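Local coordinates for Lmo2470 protein (Listeria monocytogenes EGD-e, PDB 5HL3) that is an internalin-family leucine-rich repeat protein that binds the host protein afadin and helps the bacterium cross basement membranes, at residues 193-204 with 215-226. Sequence-based numbering, arbitrary orientation.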
loop_
_atom_site.group_PDB
_atom_site.type_symbol
_atom_site.label_atom_id
_atom_site.label_comp_id
_atom_site.label_asym_id
_atom_site.label_seq_id
_atom_site.Cartn_x
_atom_site.Cartn_y
_atom_site.Cartn_z
ATOM N N ASN A 193 -4.469 14.818 10.157
ATOM C CA ASN A 193 -3.270 15.352 9.502
ATOM C C ASN A 193 -2.760 14.444 8.398
ATOM O O ASN A 193 -1.764 14.764 7.746
ATOM C CB ASN A 193 -2.161 15.613 10.521
ATOM C CG ASN A 193 -2.474 16.779 11.427
ATOM O OD1 ASN A 193 -3.507 17.461 11.269
ATOM N ND2 ASN A 193 -1.588 17.028 12.370
ATOM N N LEU A 194 -3.437 13.328 8.147
ATOM C CA LEU A 194 -2.962 12.388 7.140
ATOM C C LEU A 194 -2.883 13.070 5.775
ATOM O O LEU A 194 -3.866 13.647 5.316
ATOM C CB LEU A 194 -3.892 11.168 7.078
ATOM C CG LEU A 194 -3.327 10.026 6.231
ATOM C CD1 LEU A 194 -2.191 9.327 6.939
ATOM C CD2 LEU A 194 -4.433 9.043 5.872
ATOM N N THR A 195 -1.704 13.018 5.139
ATOM C CA THR A 195 -1.506 13.627 3.808
ATOM C C THR A 195 -1.286 12.608 2.704
ATOM O O THR A 195 -1.641 12.883 1.564
ATOM C CB THR A 195 -0.349 14.658 3.775
ATOM O OG1 THR A 195 0.917 14.000 3.742
ATOM C CG2 THR A 195 -0.448 15.575 4.949
ATOM N N PHE A 196 -0.734 11.437 3.035
ATOM C CA PHE A 196 -0.402 10.399 2.033
ATOM C C PHE A 196 -0.975 9.065 2.477
ATOM O O PHE A 196 -0.654 8.581 3.563
ATOM C CB PHE A 196 1.139 10.310 1.920
ATOM C CG PHE A 196 1.802 11.646 1.611
ATOM C CD1 PHE A 196 1.799 12.190 0.326
ATOM C CD2 PHE A 196 2.428 12.357 2.611
ATOM C CE1 PHE A 196 2.406 13.397 0.079
ATOM C CE2 PHE A 196 3.052 13.560 2.364
ATOM C CZ PHE A 196 3.022 14.089 1.096
ATOM N N LEU A 197 -1.848 8.489 1.662
ATOM C CA LEU A 197 -2.478 7.198 1.946
ATOM C C LEU A 197 -2.277 6.300 0.731
ATOM O O LEU A 197 -2.880 6.533 -0.338
ATOM C CB LEU A 197 -3.948 7.376 2.270
ATOM C CG LEU A 197 -4.776 6.132 2.623
ATOM C CD1 LEU A 197 -4.090 5.327 3.717
ATOM C CD2 LEU A 197 -6.178 6.512 3.021
ATOM N N ASP A 198 -1.383 5.322 0.865
ATOM C CA ASP A 198 -1.062 4.391 -0.245
ATOM C C ASP A 198 -1.757 3.064 -0.008
ATOM O O ASP A 198 -1.422 2.332 0.919
ATOM C CB ASP A 198 0.456 4.206 -0.398
ATOM C CG ASP A 198 0.836 3.579 -1.730
ATOM O OD1 ASP A 198 -0.062 3.038 -2.409
ATOM O OD2 ASP A 198 2.042 3.606 -2.109
ATOM N N LEU A 199 -2.710 2.759 -0.873
ATOM C CA LEU A 199 -3.523 1.513 -0.798
ATOM C C LEU A 199 -3.413 0.722 -2.088
ATOM O O LEU A 199 -4.247 -0.143 -2.345
ATOM C CB LEU A 199 -4.956 1.864 -0.482
ATOM C CG LEU A 199 -5.180 2.567 0.852
ATOM C CD1 LEU A 199 -6.597 3.047 0.997
ATOM C CD2 LEU A 199 -4.822 1.650 1.987
ATOM N N ASN A 200 -2.388 0.981 -2.892
ATOM C CA ASN A 200 -2.266 0.261 -4.154
ATOM C C ASN A 200 -2.115 -1.234 -3.932
ATOM O O ASN A 200 -1.554 -1.659 -2.931
ATOM C CB ASN A 200 -1.181 0.859 -5.047
ATOM C CG ASN A 200 0.220 0.337 -4.780
ATOM O OD1 ASN A 200 0.600 -0.740 -5.278
ATOM N ND2 ASN A 200 1.023 1.153 -4.146
ATOM N N ALA A 201 -2.613 -2.036 -4.862
ATOM C CA ALA A 201 -2.461 -3.517 -4.792
ATOM C C ALA A 201 -3.105 -4.119 -3.542
ATOM O O ALA A 201 -2.522 -4.916 -2.815
ATOM C CB ALA A 201 -1.004 -3.952 -4.969
ATOM N N ASN A 202 -4.337 -3.718 -3.285
ATOM C CA ASN A 202 -5.196 -4.349 -2.279
ATOM C C ASN A 202 -6.401 -4.964 -2.995
ATOM O O ASN A 202 -6.326 -5.233 -4.198
ATOM C CB ASN A 202 -5.549 -3.361 -1.157
ATOM C CG ASN A 202 -4.450 -3.270 -0.121
ATOM O OD1 ASN A 202 -4.318 -4.134 0.740
ATOM N ND2 ASN A 202 -3.634 -2.241 -0.212
ATOM N N LEU A 203 -7.444 -5.269 -2.240
ATOM C CA LEU A 203 -8.667 -5.931 -2.756
ATOM C C LEU A 203 -9.881 -5.069 -2.514
ATOM O O LEU A 203 -10.991 -5.562 -2.334
ATOM C CB LEU A 203 -8.822 -7.278 -2.049
ATOM C CG LEU A 203 -7.618 -8.261 -2.167
ATOM C CD1 LEU A 203 -7.823 -9.524 -1.335
ATOM C CD2 LEU A 203 -7.330 -8.617 -3.620
ATOM N N LEU A 204 -9.684 -3.754 -2.541
ATOM C CA LEU A 204 -10.779 -2.853 -2.220
ATOM C C LEU A 204 -11.843 -2.804 -3.307
ATOM O O LEU A 204 -11.512 -2.725 -4.488
ATOM C CB LEU A 204 -10.257 -1.418 -1.968
ATOM C CG LEU A 204 -9.270 -1.252 -0.804
ATOM C CD1 LEU A 204 -8.627 0.111 -0.878
ATOM C CD2 LEU A 204 -9.991 -1.426 0.512
ATOM N N LYS A 215 -6.618 17.107 5.009
ATOM C CA LYS A 215 -5.264 17.400 4.543
ATOM C C LYS A 215 -4.735 16.374 3.557
ATOM O O LYS A 215 -3.612 16.492 3.108
ATOM C CB LYS A 215 -4.320 17.519 5.738
ATOM C CG LYS A 215 -4.601 18.781 6.565
ATOM C CD LYS A 215 -3.716 18.870 7.777
ATOM C CE LYS A 215 -3.654 20.247 8.394
ATOM N NZ LYS A 215 -2.644 20.146 9.495
ATOM N N LEU A 216 -5.533 15.364 3.229
ATOM C CA LEU A 216 -5.056 14.314 2.312
ATOM C C LEU A 216 -4.794 14.886 0.921
ATOM O O LEU A 216 -5.689 15.468 0.307
ATOM C CB LEU A 216 -6.117 13.214 2.225
ATOM C CG LEU A 216 -5.672 11.945 1.479
ATOM C CD1 LEU A 216 -4.642 11.192 2.270
ATOM C CD2 LEU A 216 -6.875 11.069 1.200
ATOM N N THR A 217 -3.568 14.709 0.425
ATOM C CA THR A 217 -3.199 15.193 -0.915
ATOM C C THR A 217 -3.040 14.058 -1.914
ATOM O O THR A 217 -3.290 14.253 -3.092
ATOM C CB THR A 217 -1.888 16.035 -0.904
ATOM O OG1 THR A 217 -0.776 15.244 -0.484
ATOM C CG2 THR A 217 -2.063 17.274 -0.022
ATOM N N ASP A 218 -2.594 12.896 -1.453
ATOM C CA ASP A 218 -2.278 11.777 -2.354
ATOM C C ASP A 218 -2.947 10.504 -1.875
ATOM O O ASP A 218 -2.664 10.040 -0.767
ATOM C CB ASP A 218 -0.760 11.571 -2.416
ATOM C CG ASP A 218 -0.042 12.728 -3.032
ATOM O OD1 ASP A 218 -0.006 13.823 -2.457
ATOM O OD2 ASP A 218 0.522 12.562 -4.122
ATOM N N LEU A 219 -3.820 9.951 -2.707
ATOM C CA LEU A 219 -4.568 8.733 -2.398
ATOM C C LEU A 219 -4.309 7.779 -3.554
ATOM O O LEU A 219 -4.774 8.023 -4.671
ATOM C CB LEU A 219 -6.056 9.040 -2.215
ATOM C CG LEU A 219 -6.993 7.870 -1.940
ATOM C CD1 LEU A 219 -6.513 7.043 -0.765
ATOM C CD2 LEU A 219 -8.386 8.362 -1.684
ATOM N N ASN A 220 -3.634 6.671 -3.283
ATOM C CA ASN A 220 -3.274 5.724 -4.345
ATOM C C ASN A 220 -4.121 4.468 -4.210
ATOM O O ASN A 220 -3.974 3.729 -3.254
ATOM C CB ASN A 220 -1.773 5.387 -4.273
ATOM C CG ASN A 220 -1.317 4.581 -5.459
ATOM O OD1 ASN A 220 -2.135 4.040 -6.202
ATOM N ND2 ASN A 220 -0.029 4.469 -5.636
ATOM N N LEU A 221 -5.028 4.259 -5.173
ATOM C CA LEU A 221 -5.900 3.085 -5.220
ATOM C C LEU A 221 -5.620 2.208 -6.422
ATOM O O LEU A 221 -6.462 1.400 -6.816
ATOM C CB LEU A 221 -7.384 3.501 -5.192
ATOM C CG LEU A 221 -7.852 4.400 -4.047
ATOM C CD1 LEU A 221 -9.306 4.767 -4.162
ATOM C CD2 LEU A 221 -7.568 3.847 -2.692
ATOM N N ARG A 222 -4.440 2.350 -7.020
ATOM C CA ARG A 222 -4.097 1.571 -8.211
ATOM C C ARG A 222 -4.178 0.077 -7.913
ATOM O O ARG A 222 -3.842 -0.369 -6.821
ATOM C CB ARG A 222 -2.680 1.938 -8.661
ATOM C CG ARG A 222 -2.153 1.240 -9.896
ATOM C CD ARG A 222 -0.845 1.907 -10.330
ATOM N NE ARG A 222 -0.436 1.556 -11.698
ATOM C CZ ARG A 222 0.409 0.575 -11.986
ATOM N NH1 ARG A 222 0.901 -0.154 -10.998
ATOM N NH2 ARG A 222 0.758 0.313 -13.245
ATOM N N HIS A 223 -4.622 -0.704 -8.888
ATOM C CA HIS A 223 -4.652 -2.150 -8.746
ATOM C C HIS A 223 -5.489 -2.622 -7.557
ATOM O O HIS A 223 -5.022 -3.384 -6.719
ATOM C CB HIS A 223 -3.223 -2.742 -8.704
ATOM C CG HIS A 223 -2.664 -3.088 -10.056
ATOM N ND1 HIS A 223 -3.266 -4.006 -10.893
ATOM C CD2 HIS A 223 -1.541 -2.677 -10.696
ATOM C CE1 HIS A 223 -2.549 -4.135 -11.993
ATOM N NE2 HIS A 223 -1.503 -3.337 -11.903
ATOM N N ASN A 224 -6.742 -2.186 -7.501
ATOM C CA ASN A 224 -7.707 -2.702 -6.527
ATOM C C ASN A 224 -8.831 -3.359 -7.340
ATOM O O ASN A 224 -8.619 -3.737 -8.504
ATOM C CB ASN A 224 -8.138 -1.580 -5.583
ATOM C CG ASN A 224 -7.189 -1.449 -4.419
ATOM O OD1 ASN A 224 -7.297 -2.191 -3.466
ATOM N ND2 ASN A 224 -6.239 -0.576 -4.524
ATOM N N ASN A 225 -9.988 -3.537 -6.709
ATOM C CA ASN A 225 -11.143 -4.168 -7.356
ATOM C C ASN A 225 -12.313 -3.180 -7.455
ATOM O O ASN A 225 -13.484 -3.566 -7.356
ATOM C CB ASN A 225 -11.576 -5.413 -6.567
ATOM C CG ASN A 225 -10.585 -6.547 -6.672
ATOM O OD1 ASN A 225 -9.934 -6.743 -7.683
ATOM N ND2 ASN A 225 -10.474 -7.320 -5.588
ATOM N N LEU A 226 -12.015 -1.899 -7.654
ATOM C CA LEU A 226 -13.083 -0.881 -7.772
ATOM C C LEU A 226 -13.831 -1.155 -9.066
ATOM O O LEU A 226 -13.232 -1.156 -10.144
ATOM C CB LEU A 226 -12.461 0.517 -7.783
ATOM C CG LEU A 226 -11.567 0.849 -6.589
ATOM C CD1 LEU A 226 -10.863 2.177 -6.830
ATOM C CD2 LEU A 226 -12.313 0.868 -5.298
HETATM O O HOH W 1 -6.220 14.620 6.371
HETATM O O HOH W 2 1.763 6.062 -3.821
#
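N224 reaches across from one leucine-rich repeat turn into the backbone of the turn before it. N224 CB packs 3.7 Å from L204 O. CG stands beside the backbone N (chi1 -86°), and this turns the amide toward 193-204. N224 OD1 accepts from L204 N at 3.0 Å and also presses on CB of N202. N224 ND2 donates to L199 O at 3.0 Å, nearly straight, with that oxygen in the amide plane. The same ND2 binds L221 O within its own turn. Both parts of the amide are therefore used, which fixes its rotation. N202 ND2 meets L199 O from the opposite face of the carbonyl, and N202 repeats the role one turn back, bonded to L177 and L182. Asparagines at equivalent places, each bonded to the backbone of the turn before, form the asparagine run characteristic of leucine-rich repeats.

Strands 196-198 and 218-220 pair in parallel, with L197 N bonded to D218 O and N220 N to L197 O. T195 O takes two donors, T217 N and D218 N. Inside, each leucine packs alongside its equivalent in the next repeat: L197 CD2 lies 3.8 Å from L219 CD1, and L199 CD1 lies 3.9 Å from L221 CD2. On the other face D198 and N220 lie alongside, their flat groups 11° apart; a water accepts from N220 ND2 and donates weakly to D198 OD2. Each closes an Asx turn, to N200 N and R222 N. The F196 ring lies obliquely beside D218, F196 CE1 3.5 Å from D218 OD1.

Strand 174-176 continues the parallel sheet beyond 196-198, and strand 241-243 beyond 218-220; in the turn after that strand, N247 makes the same pair of bonds, to L221 O and L226 N.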